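Local coordinates for protein thymidylate synthase 1 (Bacillus subtilis, PDB 1B02) that catalyses the reductive methylation of dUMP to dTMP with 5,10-methylenetetrahydrofolate as methyl donor and reductant, supplying a precursor for DNA synthesis, at residues A38-V43 / H222-H227; K66-E71 / V193-V198; K46-D51 / Y214-G219. One frame throughout, in Å; residues are numbered along the deposited sequence.

Contact 1: A38-V43 / H222-H227. With UFP (5-fluoro-2'-deoxyuridine-5'-monophosphate), chain B.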
loop_
_atom_site.group_PDB
_atom_site.type_symbol
_atom_site.label_atom_id
_atom_site.label_comp_id
_atom_site.label_asym_id
_atom_site.label_seq_id
_atom_site.Cartn_x
_atom_site.Cartn_y
_atom_site.Cartn_z
ATOM N N ALA A 38 12.399 -2.227 -19.025
ATOM C CA ALA A 38 12.747 -2.191 -17.611
ATOM C C ALA A 38 12.674 -3.613 -17.065
ATOM O O ALA A 38 11.592 -4.187 -16.933
ATOM C CB ALA A 38 11.785 -1.281 -16.858
ATOM N N HIS A 39 13.833 -4.180 -16.757
ATOM C CA HIS A 39 13.901 -5.538 -16.246
ATOM C C HIS A 39 14.123 -5.581 -14.747
ATOM O O HIS A 39 14.506 -4.586 -14.133
ATOM C CB HIS A 39 15.004 -6.313 -16.969
ATOM C CG HIS A 39 14.708 -6.556 -18.414
ATOM N ND1 HIS A 39 13.840 -7.537 -18.840
ATOM C CD2 HIS A 39 15.123 -5.912 -19.531
ATOM C CE1 HIS A 39 13.732 -7.487 -20.157
ATOM N NE2 HIS A 39 14.501 -6.509 -20.598
ATOM N N THR A 40 13.889 -6.752 -14.167
ATOM C CA THR A 40 14.023 -6.938 -12.732
ATOM C C THR A 40 14.700 -8.246 -12.360
ATOM O O THR A 40 14.968 -9.104 -13.201
ATOM C CB THR A 40 12.644 -6.978 -12.057
ATOM O OG1 THR A 40 11.993 -8.206 -12.413
ATOM C CG2 THR A 40 11.775 -5.812 -12.513
ATOM N N LEU A 41 14.967 -8.371 -11.068
ATOM C CA LEU A 41 15.539 -9.567 -10.478
ATOM C C LEU A 41 14.421 -9.876 -9.495
ATOM O O LEU A 41 13.961 -8.973 -8.797
ATOM C CB LEU A 41 16.826 -9.245 -9.727
ATOM C CG LEU A 41 18.130 -9.220 -10.528
ATOM C CD1 LEU A 41 19.300 -9.325 -9.567
ATOM C CD2 LEU A 41 18.162 -10.360 -11.535
ATOM N N SER A 42 13.959 -11.119 -9.431
ATOM C CA SER A 42 12.863 -11.403 -8.518
ATOM C C SER A 42 12.845 -12.747 -7.811
ATOM O O SER A 42 13.617 -13.654 -8.119
ATOM C CB SER A 42 11.533 -11.214 -9.250
ATOM O OG SER A 42 11.407 -12.134 -10.319
ATOM N N VAL A 43 11.945 -12.830 -6.836
ATOM C CA VAL A 43 11.703 -14.025 -6.042
ATOM C C VAL A 43 10.189 -14.033 -5.892
ATOM O O VAL A 43 9.539 -13.045 -6.225
ATOM C CB VAL A 43 12.346 -13.936 -4.650
ATOM C CG1 VAL A 43 13.854 -13.989 -4.776
ATOM C CG2 VAL A 43 11.901 -12.667 -3.951
ATOM N N HIS A 222 10.021 -8.151 -6.673
ATOM C CA HIS A 222 11.149 -7.784 -7.519
ATOM C C HIS A 222 11.857 -6.469 -7.204
ATOM O O HIS A 222 11.405 -5.664 -6.389
ATOM C CB HIS A 222 10.676 -7.739 -8.969
ATOM C CG HIS A 222 9.501 -6.836 -9.183
ATOM N ND1 HIS A 222 8.199 -7.283 -9.128
ATOM C CD2 HIS A 222 9.432 -5.508 -9.443
ATOM C CE1 HIS A 222 7.378 -6.270 -9.345
ATOM N NE2 HIS A 222 8.101 -5.182 -9.538
ATOM N N VAL A 223 12.976 -6.269 -7.895
ATOM C CA VAL A 223 13.802 -5.078 -7.770
ATOM C C VAL A 223 14.349 -4.759 -9.161
ATOM O O VAL A 223 15.104 -5.548 -9.727
ATOM C CB VAL A 223 14.988 -5.318 -6.810
ATOM C CG1 VAL A 223 16.115 -4.352 -7.120
ATOM C CG2 VAL A 223 14.535 -5.155 -5.368
ATOM N N TYR A 224 13.964 -3.610 -9.712
ATOM C CA TYR A 224 14.427 -3.207 -11.041
ATOM C C TYR A 224 15.944 -3.002 -11.076
ATOM O O TYR A 224 16.530 -2.450 -10.145
ATOM C CB TYR A 224 13.699 -1.935 -11.479
ATOM C CG TYR A 224 12.242 -2.169 -11.821
ATOM C CD1 TYR A 224 11.859 -2.543 -13.110
ATOM C CD2 TYR A 224 11.243 -2.028 -10.854
ATOM C CE1 TYR A 224 10.519 -2.771 -13.432
ATOM C CE2 TYR A 224 9.899 -2.253 -11.164
ATOM C CZ TYR A 224 9.546 -2.623 -12.455
ATOM O OH TYR A 224 8.224 -2.835 -12.776
ATOM N N THR A 225 16.570 -3.451 -12.162
ATOM C CA THR A 225 18.022 -3.368 -12.338
ATOM C C THR A 225 18.701 -2.046 -11.977
ATOM O O THR A 225 19.750 -2.042 -11.333
ATOM C CB THR A 225 18.429 -3.722 -13.787
ATOM O OG1 THR A 225 17.649 -2.951 -14.709
ATOM C CG2 THR A 225 18.211 -5.204 -14.052
ATOM N N ARG A 226 18.114 -0.929 -12.390
ATOM C CA ARG A 226 18.701 0.380 -12.115
ATOM C C ARG A 226 18.636 0.826 -10.658
ATOM O O ARG A 226 19.220 1.847 -10.296
ATOM C CB ARG A 226 18.040 1.438 -12.998
ATOM C CG ARG A 226 18.442 1.345 -14.457
ATOM C CD ARG A 226 17.696 2.361 -15.298
ATOM N NE ARG A 226 17.884 2.119 -16.723
ATOM C CZ ARG A 226 17.492 2.951 -17.682
ATOM N NH1 ARG A 226 16.886 4.089 -17.368
ATOM N NH2 ARG A 226 17.699 2.640 -18.955
ATOM N N HIS A 227 17.938 0.065 -9.820
ATOM C CA HIS A 227 17.803 0.417 -8.411
ATOM C C HIS A 227 18.823 -0.274 -7.513
ATOM O O HIS A 227 19.068 0.172 -6.390
ATOM C CB HIS A 227 16.398 0.066 -7.907
ATOM C CG HIS A 227 15.290 0.770 -8.630
ATOM N ND1 HIS A 227 13.964 0.443 -8.452
ATOM C CD2 HIS A 227 15.310 1.787 -9.525
ATOM C CE1 HIS A 227 13.212 1.226 -9.205
ATOM N NE2 HIS A 227 14.004 2.052 -9.866
HETATM N N1 UFP B . 3.533 -1.649 -7.760
HETATM C C2 UFP B . 3.778 -1.754 -6.370
HETATM N N3 UFP B . 2.839 -1.246 -5.416
HETATM C C4 UFP B . 1.661 -0.461 -5.725
HETATM C C5 UFP B . 1.437 0.117 -7.252
HETATM C C6 UFP B . 2.079 -1.094 -8.226
HETATM O O2 UFP B . 4.885 -2.034 -5.897
HETATM O O4 UFP B . 0.732 -0.321 -4.915
HETATM F F5 UFP B . 0.187 0.422 -7.563
HETATM C "C1'" UFP B . 4.534 -2.024 -8.815
HETATM C "C2'" UFP B . 4.862 -3.494 -8.983
HETATM C "C3'" UFP B . 5.346 -3.437 -10.428
HETATM C "C4'" UFP B . 4.560 -2.367 -11.122
HETATM O "O3'" UFP B . 6.725 -3.122 -10.434
HETATM O "O4'" UFP B . 4.172 -1.460 -10.099
HETATM C "C5'" UFP B . 3.277 -2.692 -11.924
HETATM O "O5'" UFP B . 3.687 -3.491 -13.079
HETATM P P UFP B . 3.029 -4.909 -13.306
HETATM O O1P UFP B . 1.597 -4.681 -13.562
HETATM O O2P UFP B . 3.404 -5.777 -12.212
HETATM O O3P UFP B . 3.900 -5.373 -14.549
HETATM O O HOH W 1 16.138 -2.632 -17.042
#
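Thr-40 to Ser-42 pair with His-222 to Tyr-224 as antiparallel strands whose axes approach to 4.5 Å. Leu-41 and Val-223 form the hydrogen-bonded pair, Leu-41 N to Val-223 O at 3.1 Å and Val-223 N to Leu-41 O at 3.0 Å. Past the strand end Thr-225 N still bonds His-39 O, and a water joins His-39 N to Thr-225 OG1. Thr-40 holds its methyl CG2 anti to the carbonyl carbon and over one face of the Tyr-224 ring, a CH-pi contact 3.5 Å from the centroid, while Ala-38 CB lies 3.9 Å from Tyr-224 CE1. Ser-42 CB packs on His-222 CB. The His-222 imidazole is held between Asp-220, bonded to ND1, and the nucleotide: NE2 is hydrogen-bonded to O3' of UFP at 2.6 Å, with the ligand atom near the ring plane. Tyr-224 OH reaches the same O3' at 2.8 Å, a second hydrogen bond on one hydroxyl. A phenylalanine in place of Tyr-224 would probably leave O3' with one hydrogen bond fewer and the sugar less firmly positioned. This histidine-tyrosine grip on the deoxyribose 3'-hydroxyl belongs to the nucleotide site of thymidylate synthases.

Contact 2: K66-E71 / V193-V198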
loop_
_atom_site.group_PDB
_atom_site.type_symbol
_atom_site.label_atom_id
_atom_site.label_comp_id
_atom_site.label_asym_id
_atom_site.label_seq_id
_atom_site.Cartn_x
_atom_site.Cartn_y
_atom_site.Cartn_z
ATOM N N LYS A 66 3.608 11.285 3.956
ATOM C CA LYS A 66 2.430 12.125 3.773
ATOM C C LYS A 66 1.755 11.788 2.446
ATOM O O LYS A 66 0.528 11.698 2.363
ATOM C CB LYS A 66 2.827 13.603 3.795
ATOM C CG LYS A 66 2.844 14.218 5.185
ATOM C CD LYS A 66 1.919 15.420 5.262
ATOM C CE LYS A 66 2.565 16.569 6.020
ATOM N NZ LYS A 66 1.573 17.628 6.348
ATOM N N THR A 67 2.569 11.601 1.412
ATOM C CA THR A 67 2.072 11.268 0.080
ATOM C C THR A 67 1.389 9.904 0.097
ATOM O O THR A 67 0.356 9.707 -0.544
ATOM C CB THR A 67 3.226 11.229 -0.940
ATOM O OG1 THR A 67 3.934 12.472 -0.903
ATOM C CG2 THR A 67 2.696 10.996 -2.343
ATOM N N ALA A 68 1.978 8.966 0.832
ATOM C CA ALA A 68 1.432 7.621 0.947
ATOM C C ALA A 68 0.019 7.671 1.519
ATOM O O ALA A 68 -0.900 7.053 0.978
ATOM C CB ALA A 68 2.328 6.766 1.835
ATOM N N ILE A 69 -0.155 8.413 2.610
ATOM C CA ILE A 69 -1.464 8.537 3.243
ATOM C C ILE A 69 -2.454 9.247 2.322
ATOM O O ILE A 69 -3.635 8.901 2.279
ATOM C CB ILE A 69 -1.374 9.313 4.571
ATOM C CG1 ILE A 69 -0.548 8.519 5.581
ATOM C CG2 ILE A 69 -2.764 9.561 5.120
ATOM C CD1 ILE A 69 -0.304 9.254 6.876
ATOM N N LYS A 70 -1.972 10.241 1.584
ATOM C CA LYS A 70 -2.832 10.978 0.666
ATOM C C LYS A 70 -3.379 10.041 -0.407
ATOM O O LYS A 70 -4.555 10.115 -0.769
ATOM C CB LYS A 70 -2.048 12.118 0.010
ATOM C CG LYS A 70 -1.618 13.213 0.978
ATOM C CD LYS A 70 -1.580 14.564 0.293
ATOM C CE LYS A 70 -0.649 15.522 1.016
ATOM N NZ LYS A 70 -0.275 16.681 0.161
ATOM N N GLU A 71 -2.522 9.160 -0.916
ATOM C CA GLU A 71 -2.934 8.204 -1.937
ATOM C C GLU A 71 -3.967 7.252 -1.343
ATOM O O GLU A 71 -4.965 6.924 -1.984
ATOM C CB GLU A 71 -1.731 7.410 -2.438
ATOM C CG GLU A 71 -2.088 6.327 -3.440
ATOM C CD GLU A 71 -0.927 5.399 -3.722
ATOM O OE1 GLU A 71 -0.160 5.107 -2.781
ATOM O OE2 GLU A 71 -0.779 4.964 -4.883
ATOM N N VAL A 193 3.436 -0.930 2.443
ATOM C CA VAL A 193 3.498 -1.445 3.805
ATOM C C VAL A 193 3.040 -0.427 4.847
ATOM O O VAL A 193 2.331 -0.769 5.793
ATOM C CB VAL A 193 4.929 -1.901 4.153
ATOM C CG1 VAL A 193 5.022 -2.294 5.625
ATOM C CG2 VAL A 193 5.321 -3.065 3.267
ATOM N N PHE A 194 3.444 0.824 4.667
ATOM C CA PHE A 194 3.081 1.877 5.603
ATOM C C PHE A 194 1.629 2.331 5.460
ATOM O O PHE A 194 0.869 2.322 6.427
ATOM C CB PHE A 194 4.021 3.076 5.428
ATOM C CG PHE A 194 3.663 4.261 6.287
ATOM C CD1 PHE A 194 3.984 4.278 7.641
ATOM C CD2 PHE A 194 2.983 5.349 5.746
ATOM C CE1 PHE A 194 3.632 5.358 8.444
ATOM C CE2 PHE A 194 2.625 6.434 6.542
ATOM C CZ PHE A 194 2.950 6.437 7.892
ATOM N N GLN A 195 1.246 2.725 4.251
ATOM C CA GLN A 195 -0.106 3.208 4.009
ATOM C C GLN A 195 -1.208 2.250 4.445
ATOM O O GLN A 195 -2.291 2.686 4.837
ATOM C CB GLN A 195 -0.290 3.556 2.530
ATOM C CG GLN A 195 -0.211 2.370 1.591
ATOM C CD GLN A 195 -0.323 2.774 0.134
ATOM O OE1 GLN A 195 -0.210 1.940 -0.763
ATOM N NE2 GLN A 195 -0.547 4.059 -0.108
ATOM N N TYR A 196 -0.945 0.949 4.381
ATOM C CA TYR A 196 -1.963 -0.015 4.773
ATOM C C TYR A 196 -2.022 -0.253 6.271
ATOM O O TYR A 196 -3.060 -0.635 6.803
ATOM C CB TYR A 196 -1.779 -1.325 4.004
ATOM C CG TYR A 196 -2.582 -1.293 2.727
ATOM C CD1 TYR A 196 -3.953 -1.556 2.740
ATOM C CD2 TYR A 196 -2.003 -0.880 1.526
ATOM C CE1 TYR A 196 -4.728 -1.401 1.594
ATOM C CE2 TYR A 196 -2.773 -0.721 0.372
ATOM C CZ TYR A 196 -4.134 -0.979 0.417
ATOM O OH TYR A 196 -4.906 -0.793 -0.706
ATOM N N ASN A 197 -0.910 -0.017 6.956
ATOM C CA ASN A 197 -0.890 -0.174 8.397
ATOM C C ASN A 197 -1.664 1.018 8.951
ATOM O O ASN A 197 -2.277 0.943 10.017
ATOM C CB ASN A 197 0.541 -0.149 8.924
ATOM C CG ASN A 197 0.602 -0.217 10.439
ATOM O OD1 ASN A 197 0.927 0.765 11.104
ATOM N ND2 ASN A 197 0.287 -1.384 10.992
ATOM N N VAL A 198 -1.631 2.121 8.210
ATOM C CA VAL A 198 -2.335 3.326 8.617
ATOM C C VAL A 198 -3.825 3.072 8.454
ATOM O O VAL A 198 -4.634 3.504 9.275
ATOM C CB VAL A 198 -1.909 4.550 7.758
ATOM C CG1 VAL A 198 -2.872 5.709 7.973
ATOM C CG2 VAL A 198 -0.496 4.977 8.131
#
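Ala-68 and Ile-69 face Phe-194 and Gln-195 where the helical segments 66-71 and 193-198 cross at -57°, their axes 8.9 Å apart at closest. The polar part of the contact rests on one amide nitrogen. Gln-195 has CG between its backbone N and carbonyl carbon (chi1 66°) and is extended beyond it, which carries the amide across to the other helix. There NE2 gives two hydrogen bonds, one to Glu-71 OE1 at 2.9 Å and one to the backbone oxygen Ala-68 O at 3.2 Å. Both acceptors lie close to the Gln-195 amide plane. Glu-71 OE1 is met on its anti side but tilted out of the carboxylate plane, with the carboxylate and amide planes turned 45° apart, and the bond to Ala-68 O comes from above the carbonyl plane and is the more bent. The two bonds fix the rotation of a buried amide, and Asn-192 ND2 holds its other end, Gln-195 OE1. Glu-71 OE2 accepts from Trp-94 NE1.

Ala-68 CB meets the edge of the Phe-194 ring, 4.2 Å from CD2, and Ile-69 CG1 lies 3.9 Å from Phe-194 CE2. Val-198 CG2 packs over a face of that ring, and Val-198 CG1 is 4.4 Å from Ile-69 CG1. The Gln-195 side chain is about 5 Å from the bound nucleotide and that of Glu-71 about 4 Å from the folate. Thr-67 lines the folate pocket itself, while Gln-195 and Glu-71 form a second shell of the thymidylate synthase active site, backing Asn-192, which binds the nucleotide, and Trp-94, which lines both pockets.

Contact 3: K46-D51 / Y214-G219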
loop_
_atom_site.group_PDB
_atom_site.type_symbol
_atom_site.label_atom_id
_atom_site.label_comp_id
_atom_site.label_asym_id
_atom_site.label_seq_id
_atom_site.Cartn_x
_atom_site.Cartn_y
_atom_site.Cartn_z
ATOM N N LYS A 46 6.674 -13.802 -0.694
ATOM C CA LYS A 46 7.414 -13.279 0.446
ATOM C C LYS A 46 6.407 -12.663 1.403
ATOM O O LYS A 46 5.394 -12.112 0.975
ATOM C CB LYS A 46 8.422 -12.224 -0.007
ATOM C CG LYS A 46 9.522 -12.763 -0.903
ATOM C CD LYS A 46 10.174 -13.995 -0.303
ATOM C CE LYS A 46 11.415 -13.634 0.483
ATOM N NZ LYS A 46 12.394 -14.752 0.477
ATOM N N GLN A 47 6.685 -12.750 2.696
ATOM C CA GLN A 47 5.768 -12.211 3.687
ATOM C C GLN A 47 6.450 -11.388 4.773
ATOM O O GLN A 47 7.571 -11.683 5.184
ATOM C CB GLN A 47 4.989 -13.359 4.329
ATOM C CG GLN A 47 4.015 -12.934 5.403
ATOM C CD GLN A 47 3.434 -14.114 6.144
ATOM O OE1 GLN A 47 4.072 -14.678 7.034
ATOM N NE2 GLN A 47 2.217 -14.500 5.781
ATOM N N MET A 48 5.757 -10.351 5.227
ATOM C CA MET A 48 6.260 -9.486 6.286
ATOM C C MET A 48 5.197 -9.441 7.381
ATOM O O MET A 48 4.012 -9.250 7.101
ATOM C CB MET A 48 6.541 -8.082 5.739
ATOM C CG MET A 48 7.735 -8.034 4.791
ATOM S SD MET A 48 8.324 -6.372 4.391
ATOM C CE MET A 48 7.350 -6.014 2.942
ATOM N N ARG A 49 5.622 -9.636 8.624
ATOM C CA ARG A 49 4.697 -9.633 9.751
ATOM C C ARG A 49 5.059 -8.581 10.788
ATOM O O ARG A 49 6.233 -8.368 11.089
ATOM C CB ARG A 49 4.674 -11.013 10.412
ATOM C CG ARG A 49 3.670 -11.976 9.805
ATOM C CD ARG A 49 3.667 -13.306 10.540
ATOM N NE ARG A 49 2.333 -13.663 11.017
ATOM C CZ ARG A 49 1.526 -14.522 10.403
ATOM N NH1 ARG A 49 1.915 -15.116 9.282
ATOM N NH2 ARG A 49 0.329 -14.786 10.909
ATOM N N PHE A 50 4.037 -7.927 11.333
ATOM C CA PHE A 50 4.227 -6.895 12.344
ATOM C C PHE A 50 3.176 -7.057 13.443
ATOM O O PHE A 50 2.004 -7.312 13.158
ATOM C CB PHE A 50 4.106 -5.506 11.707
ATOM C CG PHE A 50 4.989 -5.303 10.500
ATOM C CD1 PHE A 50 6.325 -4.930 10.651
ATOM C CD2 PHE A 50 4.485 -5.475 9.212
ATOM C CE1 PHE A 50 7.146 -4.732 9.535
ATOM C CE2 PHE A 50 5.295 -5.280 8.089
ATOM C CZ PHE A 50 6.630 -4.908 8.252
ATOM N N ASP A 51 3.597 -6.910 14.696
ATOM C CA ASP A 51 2.691 -7.039 15.834
ATOM C C ASP A 51 2.039 -5.701 16.173
ATOM O O ASP A 51 1.188 -5.620 17.062
ATOM C CB ASP A 51 3.446 -7.570 17.058
ATOM C CG ASP A 51 4.628 -6.699 17.439
ATOM O OD1 ASP A 51 4.765 -5.594 16.873
ATOM O OD2 ASP A 51 5.423 -7.120 18.306
ATOM N N TYR A 214 -0.441 -7.422 11.778
ATOM C CA TYR A 214 -0.442 -6.813 10.453
ATOM C C TYR A 214 0.460 -7.672 9.573
ATOM O O TYR A 214 1.664 -7.780 9.819
ATOM C CB TYR A 214 0.089 -5.380 10.517
ATOM C CG TYR A 214 0.210 -4.705 9.165
ATOM C CD1 TYR A 214 -0.815 -4.797 8.224
ATOM C CD2 TYR A 214 1.348 -3.969 8.832
ATOM C CE1 TYR A 214 -0.711 -4.171 6.983
ATOM C CE2 TYR A 214 1.463 -3.337 7.592
ATOM C CZ TYR A 214 0.430 -3.443 6.676
ATOM O OH TYR A 214 0.533 -2.817 5.457
ATOM N N ILE A 215 -0.131 -8.293 8.558
ATOM C CA ILE A 215 0.609 -9.165 7.654
ATOM C C ILE A 215 0.573 -8.657 6.217
ATOM O O ILE A 215 -0.495 -8.350 5.672
ATOM C CB ILE A 215 0.037 -10.607 7.688
ATOM C CG1 ILE A 215 0.093 -11.154 9.115
ATOM C CG2 ILE A 215 0.821 -11.511 6.751
ATOM C CD1 ILE A 215 -1.227 -11.700 9.607
ATOM N N PHE A 216 1.753 -8.572 5.613
ATOM C CA PHE A 216 1.886 -8.111 4.237
ATOM C C PHE A 216 2.455 -9.237 3.372
ATOM O O PHE A 216 3.582 -9.686 3.585
ATOM C CB PHE A 216 2.809 -6.885 4.174
ATOM C CG PHE A 216 2.658 -6.082 2.916
ATOM C CD1 PHE A 216 1.722 -5.058 2.840
ATOM C CD2 PHE A 216 3.422 -6.378 1.791
ATOM C CE1 PHE A 216 1.541 -4.339 1.661
ATOM C CE2 PHE A 216 3.250 -5.666 0.605
ATOM C CZ PHE A 216 2.307 -4.645 0.539
ATOM N N ASN A 217 1.669 -9.696 2.402
ATOM C CA ASN A 217 2.102 -10.772 1.513
ATOM C C ASN A 217 2.415 -10.243 0.125
ATOM O O ASN A 217 1.708 -9.377 -0.397
ATOM C CB ASN A 217 1.019 -11.848 1.394
ATOM C CG ASN A 217 0.650 -12.457 2.724
ATOM O OD1 ASN A 217 1.476 -13.088 3.383
ATOM N ND2 ASN A 217 -0.601 -12.270 3.131
ATOM N N ILE A 218 3.471 -10.778 -0.475
ATOM C CA ILE A 218 3.875 -10.358 -1.808
ATOM C C ILE A 218 4.004 -11.548 -2.749
ATOM O O ILE A 218 4.631 -12.554 -2.412
ATOM C CB ILE A 218 5.229 -9.608 -1.771
ATOM C CG1 ILE A 218 5.168 -8.462 -0.757
ATOM C CG2 ILE A 218 5.559 -9.068 -3.148
ATOM C CD1 ILE A 218 6.464 -8.228 -0.016
ATOM N N GLY A 219 3.395 -11.430 -3.924
ATOM C CA GLY A 219 3.475 -12.487 -4.916
ATOM C C GLY A 219 4.799 -12.363 -5.652
ATOM O O GLY A 219 5.774 -13.029 -5.301
#
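Lys-46 to Phe-50 and Tyr-214 to Ile-218 are adjacent antiparallel strands in the mixed sheet of the thymidylate synthase fold, their axes 4.7 Å apart at closest. Three hydrogen-bonded pairs, Lys-46 with Ile-218, Met-48 with Phe-216 and Phe-50 with Tyr-214, each make both backbone bonds; the one from Phe-216 N to Met-48 O, 2.8 Å, is almost straight at 177°. On the buried face the Phe-50 and Tyr-214 rings meet rim to rim, CD2 to CD2 at 3.5 Å, with planes 26° apart and neither ring over the other. Met-48 bends at chi3 (-90°), which brings its methyl CE to 3.8 Å from Ile-218 CD1 and 4.1 Å from Phe-216 CD2. Helix 188-207 packs on this same face of the sheet; Phe-50 and Met-48 also meet helix 3-18. The opposite face carries the Gln-47, Arg-49, Ile-215 and Asn-217 side chains. There Gln-47 NE2 gives a hydrogen bond to Asn-217 OD1 at 2.9 Å, in the carbonyl plane of the acceptor, and Arg-49 NH1 reaches Gln-47 OE1 at 3.1 Å from above its carbonyl plane. Ile-215 lies alongside Arg-49, its CD1 over one guanidinium face at 3.7 Å from NH2, while Arg-49 NE forms a salt bridge with Glu-213.

How the contacts relate
Contacts 1 and 3 join the same two strands, 40-50 and 210-224, with centres about 20 Å apart; between them the second strand turns a corner at Gly-219, and past it contact 1 reaches the nucleotide sugar. Contact 2 lies nested within the chain loop that each of the others closes, and its helix 188-207 leads into strand 210-224. It touches contact 3 directly: Val-193 O is 2.7 Å from Tyr-214 OH, a probable hydrogen bond, and Val-193 CG2 lies 3.6 Å from Met-48 CE. Contacts 1 and 2 do not touch, their nearest atoms being about 12 Å apart, yet both border the ligands: contact 1 at O3', and both at the folate through Tyr-224 and Thr-67.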